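Local structure of lactate dehydrogenase (Eimeria maxima, 6CT6) at residues B[134-139]-B[317-322]; B[190-195]-B[306-311]; B[273-278]-B[282-287]. The protein probably interconverts pyruvate and lactate using the NADH/NAD pair, and is held here with NADH and the substrate analogue oxamate. All coordinates share one frame; numbering follows the deposited sequence.

Contact 1: B[134-139]-B[317-322]; sequences LDVMVA and LEMQKA
The seam between the NAD-binding Rossmann domain and the C-terminal alpha/beta domain is crossed here by a small helix-helix contact, in which Val136 near the start of helix 134-145 meets Met319 of the long helix 303-328. Both methyls of Val136 are used. CG1 lies 3.7 Å from Met319 CB, close to the root of the methionine, and also meets the end of that side chain, with Met319 CE at 4.1 Å. The second methyl faces the sulfur, Val136 CG2 to Met319 SD being 4.0 Å. Met319 can touch the valine at both its base and its end because the chain, extended at chi2, bends at chi3 (-71°) and brings CE back toward CG1. Gln320 lies at the margin, where its CG is 4.4 Å from Val136 CG1. No hydrogen bond joins the two segments, and the contact is apolar and buried, burying 155 Å² in total. The polar group beside it is satisfied elsewhere: Asp135 OD1 is hydrogen-bonded to Ser268 OG and OD2 to the backbone N of His187, a residue of the oxamate pocket. Met319 also packs on Met101 and Pro133. Behind Val136, Met137 turns to helix 104-121, while Leu134 touches the NADH and rests with Val138 on strand 263-272, which places helix 134-145 between the coenzyme and helix 303-328.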
loop_
_atom_site.group_PDB
_atom_site.type_symbol
_atom_site.label_atom_id
_atom_site.label_comp_id
_atom_site.label_asym_id
_atom_site.label_seq_id
_atom_site.Cartn_x
_atom_site.Cartn_y
_atom_site.Cartn_z
ATOM N N LEU B 134 12.924 9.563 -15.821
ATOM C CA LEU B 134 11.700 9.075 -16.446
ATOM C C LEU B 134 11.713 9.286 -17.956
ATOM O O LEU B 134 11.419 8.364 -18.727
ATOM C CB LEU B 134 10.507 9.780 -15.796
ATOM C CG LEU B 134 9.078 9.281 -16.010
ATOM C CD1 LEU B 134 8.370 10.180 -17.002
ATOM C CD2 LEU B 134 9.025 7.825 -16.456
ATOM N N ASP B 135 12.079 10.487 -18.400
ATOM C CA ASP B 135 11.815 10.869 -19.783
ATOM C C ASP B 135 12.754 10.186 -20.771
ATOM O O ASP B 135 12.374 9.978 -21.929
ATOM C CB ASP B 135 11.891 12.389 -19.913
ATOM C CG ASP B 135 10.906 13.094 -18.997
ATOM O OD1 ASP B 135 9.728 13.243 -19.391
ATOM O OD2 ASP B 135 11.306 13.482 -17.880
ATOM N N VAL B 136 13.969 9.821 -20.353
ATOM C CA VAL B 136 14.847 9.064 -21.244
ATOM C C VAL B 136 14.741 7.555 -21.037
ATOM O O VAL B 136 15.038 6.793 -21.968
ATOM C CB VAL B 136 16.317 9.506 -21.109
ATOM C CG1 VAL B 136 16.470 10.942 -21.586
ATOM C CG2 VAL B 136 16.830 9.354 -19.682
ATOM N N MET B 137 14.317 7.097 -19.856
ATOM C CA MET B 137 14.106 5.664 -19.673
ATOM C C MET B 137 12.924 5.171 -20.503
ATOM O O MET B 137 12.966 4.061 -21.049
ATOM C CB MET B 137 13.898 5.339 -18.192
ATOM C CG MET B 137 15.147 5.519 -17.334
ATOM S SD MET B 137 16.518 4.453 -17.847
ATOM C CE MET B 137 17.870 5.087 -16.863
ATOM N N VAL B 138 11.863 5.977 -20.616
ATOM C CA VAL B 138 10.715 5.564 -21.420
ATOM C C VAL B 138 11.130 5.384 -22.874
ATOM O O VAL B 138 10.681 4.452 -23.554
ATOM C CB VAL B 138 9.550 6.568 -21.269
ATOM C CG1 VAL B 138 9.955 7.976 -21.700
ATOM C CG2 VAL B 138 8.331 6.100 -22.066
ATOM N N ALA B 139 12.007 6.257 -23.373
ATOM C CA ALA B 139 12.490 6.114 -24.744
ATOM C C ALA B 139 13.300 4.835 -24.913
ATOM O O ALA B 139 13.163 4.133 -25.922
ATOM C CB ALA B 139 13.324 7.333 -25.139
ATOM N N LEU B 317 17.634 16.612 -23.478
ATOM C CA LEU B 317 18.648 16.504 -24.523
ATOM C C LEU B 317 20.025 16.242 -23.929
ATOM O O LEU B 317 20.801 15.444 -24.467
ATOM C CB LEU B 317 18.665 17.777 -25.365
ATOM C CG LEU B 317 17.402 18.058 -26.178
ATOM C CD1 LEU B 317 17.469 19.452 -26.772
ATOM C CD2 LEU B 317 17.223 17.014 -27.270
ATOM N N GLU B 318 20.352 16.913 -22.824
ATOM C CA GLU B 318 21.615 16.647 -22.144
ATOM C C GLU B 318 21.729 15.175 -21.767
ATOM O O GLU B 318 22.811 14.582 -21.863
ATOM C CB GLU B 318 21.736 17.536 -20.905
ATOM C CG GLU B 318 23.160 17.721 -20.399
ATOM C CD GLU B 318 23.288 18.882 -19.430
ATOM O OE1 GLU B 318 22.247 19.450 -19.039
ATOM O OE2 GLU B 318 24.430 19.229 -19.062
ATOM N N MET B 319 20.618 14.563 -21.347
ATOM C CA MET B 319 20.644 13.152 -20.973
ATOM C C MET B 319 20.780 12.255 -22.197
ATOM O O MET B 319 21.460 11.222 -22.141
ATOM C CB MET B 319 19.385 12.792 -20.183
ATOM C CG MET B 319 19.379 13.303 -18.746
ATOM S SD MET B 319 18.009 12.667 -17.749
ATOM C CE MET B 319 16.609 13.539 -18.449
ATOM N N GLN B 320 20.144 12.627 -23.310
ATOM C CA GLN B 320 20.290 11.848 -24.537
ATOM C C GLN B 320 21.751 11.746 -24.957
ATOM O O GLN B 320 22.193 10.704 -25.452
ATOM C CB GLN B 320 19.472 12.472 -25.667
ATOM C CG GLN B 320 17.973 12.321 -25.529
ATOM C CD GLN B 320 17.244 12.747 -26.788
ATOM O OE1 GLN B 320 17.593 13.750 -27.412
ATOM N NE2 GLN B 320 16.240 11.976 -27.181
ATOM N N LYS B 321 22.514 12.825 -24.780
ATOM C CA LYS B 321 23.903 12.818 -25.228
ATOM C C LYS B 321 24.768 11.960 -24.313
ATOM O O LYS B 321 25.632 11.216 -24.790
ATOM C CB LYS B 321 24.431 14.250 -25.313
ATOM C CG LYS B 321 23.744 15.060 -26.405
ATOM C CD LYS B 321 24.663 16.090 -27.036
ATOM C CE LYS B 321 24.977 17.227 -26.085
ATOM N NZ LYS B 321 25.858 18.241 -26.721
ATOM N N ALA B 322 24.543 12.040 -23.000
ATOM C CA ALA B 322 25.199 11.115 -22.082
ATOM C C ALA B 322 24.959 9.668 -22.494
ATOM O O ALA B 322 25.879 8.844 -22.459
ATOM C CB ALA B 322 24.702 11.352 -20.654
#

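Contact 2: B[190-195]-B[306-311]; sequences NMLPLM and KKLLQG. With GLC (alpha-D-glucopyranose), chain E.
Leu192 stands nearly perpendicular to both Leu308 and Leu309, successive residues of helix 303-328. Its CD1 meets Leu308, 3.9 Å from Leu308 CB and equally near Leu308 CD1. The other branch, Leu192 CD2, lies between the two leucines, closest to Leu309: it sits 3.9 Å from the backbone atom Leu309 N and reaches Leu309 CB at 4.1 Å. The fork is aimed at the helix by a chi1 of 176°, which sets CG opposite the backbone nitrogen. At the other end of the contact Asn190 packs its side chain against the backbone of Gly311, its CG 3.7 Å from Gly311 O, without a hydrogen bond between them. Its amide nitrogen ND2 is instead hydrogen-bonded to Glu315 OE1, one turn further along the helix, and Asn190 O accepts from Ser312 OG. Leu308 and Met195 also line the site of the bound glucose: Leu308 CD1 is 3.9 Å from O2 of the sugar, and Met195 CB is 3.4 Å from its O3. Glu304 adds a hydrogen bond to the sugar. An inverse gamma turn centred on Leu194 leads the chain to Met195 at the sugar. Strand 192-193 is an edge strand, within this chain, of the small antiparallel sheet, paired with strand 179-184 through Leu192 and Ile184; helix 303-328 packs against Leu192, while Pro193 and Met195 meet helix 216-237.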
loop_
_atom_site.group_PDB
_atom_site.type_symbol
_atom_site.label_atom_id
_atom_site.label_comp_id
_atom_site.label_asym_id
_atom_site.label_seq_id
_atom_site.Cartn_x
_atom_site.Cartn_y
_atom_site.Cartn_z
ATOM N N ASN B 190 14.084 20.900 -13.508
ATOM C CA ASN B 190 13.515 21.890 -14.409
ATOM C C ASN B 190 12.023 21.676 -14.660
ATOM O O ASN B 190 11.484 22.246 -15.617
ATOM C CB ASN B 190 14.271 21.888 -15.742
ATOM C CG ASN B 190 15.659 22.497 -15.632
ATOM O OD1 ASN B 190 15.809 23.716 -15.552
ATOM N ND2 ASN B 190 16.679 21.651 -15.630
ATOM N N MET B 191 11.344 20.879 -13.833
ATOM C CA MET B 191 9.909 20.703 -14.009
ATOM C C MET B 191 9.204 22.047 -13.858
ATOM O O MET B 191 9.624 22.913 -13.084
ATOM C CB MET B 191 9.351 19.684 -13.010
ATOM C CG MET B 191 9.239 20.172 -11.570
ATOM S SD MET B 191 8.466 18.956 -10.472
ATOM C CE MET B 191 9.675 17.636 -10.488
ATOM N N LEU B 192 8.117 22.217 -14.612
ATOM C CA LEU B 192 7.461 23.513 -14.774
ATOM C C LEU B 192 6.040 23.473 -14.228
ATOM O O LEU B 192 5.099 23.118 -14.955
ATOM C CB LEU B 192 7.455 23.916 -16.247
ATOM C CG LEU B 192 6.727 25.208 -16.617
ATOM C CD1 LEU B 192 7.204 26.373 -15.764
ATOM C CD2 LEU B 192 6.938 25.500 -18.091
ATOM N N PRO B 193 5.833 23.827 -12.960
ATOM C CA PRO B 193 4.463 24.065 -12.480
ATOM C C PRO B 193 3.862 25.271 -13.186
ATOM O O PRO B 193 4.406 26.377 -13.133
ATOM C CB PRO B 193 4.646 24.311 -10.977
ATOM C CG PRO B 193 5.994 23.766 -10.647
ATOM C CD PRO B 193 6.822 23.926 -11.876
ATOM N N LEU B 194 2.732 25.048 -13.859
ATOM C CA LEU B 194 2.092 26.082 -14.674
ATOM C C LEU B 194 1.133 26.884 -13.801
ATOM O O LEU B 194 -0.085 26.696 -13.815
ATOM C CB LEU B 194 1.380 25.454 -15.865
ATOM C CG LEU B 194 2.278 24.879 -16.960
ATOM C CD1 LEU B 194 1.445 24.136 -17.995
ATOM C CD2 LEU B 194 3.090 25.978 -17.629
ATOM N N MET B 195 1.709 27.818 -13.040
ATOM C CA MET B 195 0.921 28.584 -12.081
ATOM C C MET B 195 -0.170 29.395 -12.767
ATOM O O MET B 195 -1.206 29.678 -12.154
ATOM C CB MET B 195 1.836 29.501 -11.269
ATOM C CG MET B 195 3.025 28.790 -10.635
ATOM S SD MET B 195 2.560 27.318 -9.691
ATOM C CE MET B 195 1.963 28.054 -8.173
ATOM N N LYS B 306 7.451 29.376 -22.398
ATOM C CA LYS B 306 8.282 28.703 -23.393
ATOM C C LYS B 306 9.749 28.718 -22.983
ATOM O O LYS B 306 10.465 27.728 -23.171
ATOM C CB LYS B 306 8.110 29.366 -24.757
ATOM C CG LYS B 306 6.805 29.045 -25.460
ATOM C CD LYS B 306 6.594 29.978 -26.637
ATOM C CE LYS B 306 5.334 29.635 -27.408
ATOM N NZ LYS B 306 4.678 30.853 -27.952
ATOM N N LYS B 307 10.216 29.838 -22.426
ATOM C CA LYS B 307 11.597 29.920 -21.963
ATOM C C LYS B 307 11.856 28.897 -20.865
ATOM O O LYS B 307 12.831 28.136 -20.921
ATOM C CB LYS B 307 11.893 31.337 -21.463
ATOM C CG LYS B 307 13.282 31.533 -20.854
ATOM C CD LYS B 307 13.290 32.705 -19.881
ATOM C CE LYS B 307 14.651 32.888 -19.224
ATOM N NZ LYS B 307 15.686 33.361 -20.184
ATOM N N LEU B 308 10.989 28.871 -19.850
ATOM C CA LEU B 308 11.146 27.910 -18.765
ATOM C C LEU B 308 11.095 26.480 -19.286
ATOM O O LEU B 308 11.919 25.641 -18.901
ATOM C CB LEU B 308 10.068 28.143 -17.711
ATOM C CG LEU B 308 10.221 29.461 -16.947
ATOM C CD1 LEU B 308 8.929 29.867 -16.252
ATOM C CD2 LEU B 308 11.352 29.350 -15.936
ATOM N N LEU B 309 10.143 26.184 -20.174
ATOM C CA LEU B 309 10.029 24.827 -20.697
ATOM C C LEU B 309 11.285 24.400 -21.446
ATOM O O LEU B 309 11.616 23.210 -21.470
ATOM C CB LEU B 309 8.812 24.705 -21.616
ATOM C CG LEU B 309 8.522 23.281 -22.101
ATOM C CD1 LEU B 309 8.255 22.352 -20.924
ATOM C CD2 LEU B 309 7.347 23.264 -23.060
ATOM N N GLN B 310 11.991 25.344 -22.074
ATOM C CA GLN B 310 13.209 24.976 -22.785
ATOM C C GLN B 310 14.254 24.431 -21.822
ATOM O O GLN B 310 15.074 23.588 -22.204
ATOM C CB GLN B 310 13.755 26.176 -23.563
ATOM C CG GLN B 310 14.794 25.815 -24.626
ATOM C CD GLN B 310 14.262 24.858 -25.681
ATOM O OE1 GLN B 310 14.932 23.895 -26.050
ATOM N NE2 GLN B 310 13.056 25.126 -26.176
ATOM N N GLY B 311 14.234 24.894 -20.570
ATOM C CA GLY B 311 15.068 24.280 -19.549
ATOM C C GLY B 311 14.795 22.796 -19.393
ATOM O O GLY B 311 15.724 21.993 -19.285
HETATM C C1 GLC E . 7.705 31.294 -12.242
HETATM C C2 GLC E . 6.215 31.197 -12.724
HETATM C C3 GLC E . 5.336 32.231 -11.987
HETATM C C4 GLC E . 5.542 31.979 -10.518
HETATM C C5 GLC E . 6.951 32.454 -10.226
HETATM C C6 GLC E . 7.090 32.383 -8.694
HETATM O O1 GLC E . 8.371 32.273 -12.990
HETATM O O2 GLC E . 6.127 31.447 -14.101
HETATM O O3 GLC E . 3.989 31.994 -12.288
HETATM O O4 GLC E . 4.654 32.778 -9.783
HETATM O O5 GLC E . 7.862 31.550 -10.825
HETATM O O6 GLC E . 6.719 31.093 -8.291
#

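Contact 3: B[273-278]-B[282-287]; sequences GQYNVN and LGVPCI
Tyr275 and Val284 form a CH-pi contact: Val284 CG1 lies over one face of the tyrosine ring, 3.8 Å from the centroid and 18° off the ring normal, displaced toward the rim at CE2. The side chains run past each other in opposite directions, which also brings Val284 CB within 3.8 Å of Tyr275 CE2. Packing continues beyond the ring, where Pro285 CD lies 3.6 Å from the hydroxyl oxygen Tyr275 OH, approaching obliquely. Near the root of the tyrosine the contacts are apolar: Val277 CG2 touches Leu282 CD2 at 3.7 Å, and the same leucine methyl only grazes Tyr275 CB. Tyr275 and Val277 lie in the loop of a beta hairpin joining the antiparallel neighbours 263-272 and 281-289 of the large mixed sheet; the loop folds back over the second strand. Backbone bonds of Leu282 with Cys269 and of Val284 with Ser267 join the two strands, and helix 303-328 supplies Leu309 and Ile313 to the hydrophobic cluster. No hydrogen bond crosses between the two segments. Within the loop, Gly273 N is bonded to Val277 O at 2.7 Å, and Val277 N to Gln274 O. The phenol oxygen of the buried Tyr275 is held by two backbone bonds, to Ile297 O and Leu299 N, which fix the end of the ring; Tyr275 N is bonded to Glu298 OE2.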
loop_
_atom_site.group_PDB
_atom_site.type_symbol
_atom_site.label_atom_id
_atom_site.label_comp_id
_atom_site.label_asym_id
_atom_site.label_seq_id
_atom_site.Cartn_x
_atom_site.Cartn_y
_atom_site.Cartn_z
ATOM N N GLY B 273 7.435 17.647 -33.001
ATOM C CA GLY B 273 6.840 18.895 -33.430
ATOM C C GLY B 273 6.241 19.665 -32.273
ATOM O O GLY B 273 6.596 20.823 -32.032
ATOM N N GLN B 274 5.337 19.021 -31.539
ATOM C CA GLN B 274 4.640 19.690 -30.449
ATOM C C GLN B 274 5.633 20.206 -29.419
ATOM O O GLN B 274 6.636 19.555 -29.115
ATOM C CB GLN B 274 3.652 18.734 -29.775
ATOM C CG GLN B 274 2.700 18.011 -30.720
ATOM C CD GLN B 274 3.247 16.678 -31.193
ATOM O OE1 GLN B 274 4.460 16.461 -31.213
ATOM N NE2 GLN B 274 2.351 15.769 -31.566
ATOM N N TYR B 275 5.345 21.388 -28.878
ATOM C CA TYR B 275 6.125 21.968 -27.789
ATOM C C TYR B 275 7.580 22.200 -28.176
ATOM O O TYR B 275 8.454 22.277 -27.304
ATOM C CB TYR B 275 6.050 21.086 -26.538
ATOM C CG TYR B 275 4.677 21.066 -25.915
ATOM C CD1 TYR B 275 4.318 22.008 -24.966
ATOM C CD2 TYR B 275 3.738 20.113 -26.283
ATOM C CE1 TYR B 275 3.064 22.004 -24.395
ATOM C CE2 TYR B 275 2.478 20.098 -25.718
ATOM C CZ TYR B 275 2.148 21.047 -24.773
ATOM O OH TYR B 275 0.897 21.041 -24.203
ATOM N N ASN B 276 7.863 22.317 -29.471
ATOM C CA ASN B 276 9.222 22.512 -29.963
ATOM C C ASN B 276 10.114 21.318 -29.640
ATOM O O ASN B 276 11.339 21.457 -29.555
ATOM C CB ASN B 276 9.825 23.801 -29.394
ATOM C CG ASN B 276 11.016 24.288 -30.189
ATOM O OD1 ASN B 276 12.160 24.167 -29.753
ATOM N ND2 ASN B 276 10.752 24.838 -31.370
ATOM N N VAL B 277 9.512 20.144 -29.456
ATOM C CA VAL B 277 10.229 18.917 -29.126
ATOM C C VAL B 277 10.387 18.095 -30.395
ATOM O O VAL B 277 9.441 17.952 -31.179
ATOM C CB VAL B 277 9.486 18.119 -28.036
ATOM C CG1 VAL B 277 10.112 16.740 -27.850
ATOM C CG2 VAL B 277 9.491 18.883 -26.724
ATOM N N ASN B 278 11.579 17.538 -30.591
ATOM C CA ASN B 278 11.922 16.822 -31.818
ATOM C C ASN B 278 12.348 15.396 -31.476
ATOM O O ASN B 278 13.488 15.160 -31.065
ATOM C CB ASN B 278 13.016 17.569 -32.573
ATOM C CG ASN B 278 12.555 18.929 -33.062
ATOM O OD1 ASN B 278 11.548 19.040 -33.762
ATOM N ND2 ASN B 278 13.279 19.975 -32.676
ATOM N N LEU B 282 8.459 14.130 -23.372
ATOM C CA LEU B 282 8.321 15.272 -22.480
ATOM C C LEU B 282 6.963 15.189 -21.796
ATOM O O LEU B 282 5.990 14.706 -22.379
ATOM C CB LEU B 282 8.462 16.597 -23.239
ATOM C CG LEU B 282 8.648 17.866 -22.406
ATOM C CD1 LEU B 282 10.041 17.912 -21.790
ATOM C CD2 LEU B 282 8.394 19.108 -23.247
ATOM N N GLY B 283 6.912 15.667 -20.557
ATOM C CA GLY B 283 5.671 15.691 -19.805
ATOM C C GLY B 283 4.683 16.710 -20.329
ATOM O O GLY B 283 4.882 17.916 -20.156
ATOM N N VAL B 284 3.614 16.246 -20.976
ATOM C CA VAL B 284 2.606 17.133 -21.546
ATOM C C VAL B 284 1.219 16.559 -21.279
ATOM O O VAL B 284 1.060 15.353 -21.060
ATOM C CB VAL B 284 2.808 17.336 -23.063
ATOM C CG1 VAL B 284 4.159 17.976 -23.337
ATOM C CG2 VAL B 284 2.688 16.009 -23.805
ATOM N N PRO B 285 0.197 17.412 -21.299
ATOM C CA PRO B 285 -1.176 16.906 -21.144
ATOM C C PRO B 285 -1.592 16.048 -22.330
ATOM O O PRO B 285 -1.449 16.445 -23.488
ATOM C CB PRO B 285 -2.017 18.184 -21.037
ATOM C CG PRO B 285 -1.174 19.264 -21.629
ATOM C CD PRO B 285 0.240 18.885 -21.334
ATOM N N CYS B 286 -2.111 14.857 -22.030
ATOM C CA CYS B 286 -2.573 13.928 -23.050
ATOM C C CYS B 286 -3.835 13.231 -22.558
ATOM O O CYS B 286 -4.158 13.255 -21.369
ATOM C CB CYS B 286 -1.497 12.887 -23.399
ATOM S SG CYS B 286 -1.234 11.640 -22.129
ATOM N N ILE B 287 -4.546 12.600 -23.493
ATOM C CA ILE B 287 -5.782 11.876 -23.212
ATOM C C ILE B 287 -5.514 10.388 -23.386
ATOM O O ILE B 287 -5.062 9.956 -24.454
ATOM C CB ILE B 287 -6.929 12.320 -24.138
ATOM C CG1 ILE B 287 -7.169 13.832 -24.044
ATOM C CG2 ILE B 287 -8.208 11.534 -23.822
ATOM C CD1 ILE B 287 -7.613 14.320 -22.681
#

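Helix 303-328 ties the three contacts together: contact 2 uses its 306-311 turn and contact 1 its 317-322 turn, while contact 3 packs on the helix through its own Tyr275, Val277 and Leu282. The centres of contacts 2 and 3 are about 13 Å apart. Those of contacts 1 and 3 are about 15 Å apart, and those of contacts 1 and 2 about 17 Å. Leu309 joins contact 2 to contact 3, its CD2 being 3.8 Å from Tyr275 CD1; contacts 1 and 3 meet where Asp135 OD1 lies 3.9 Å from Gly283 N. Along the chain the contacts are nested, 3 inside 2 inside 1. Contacts 2 and 3 lie within the C-terminal alpha/beta domain, and contact 1 fastens the same helix to the coenzyme-binding domain.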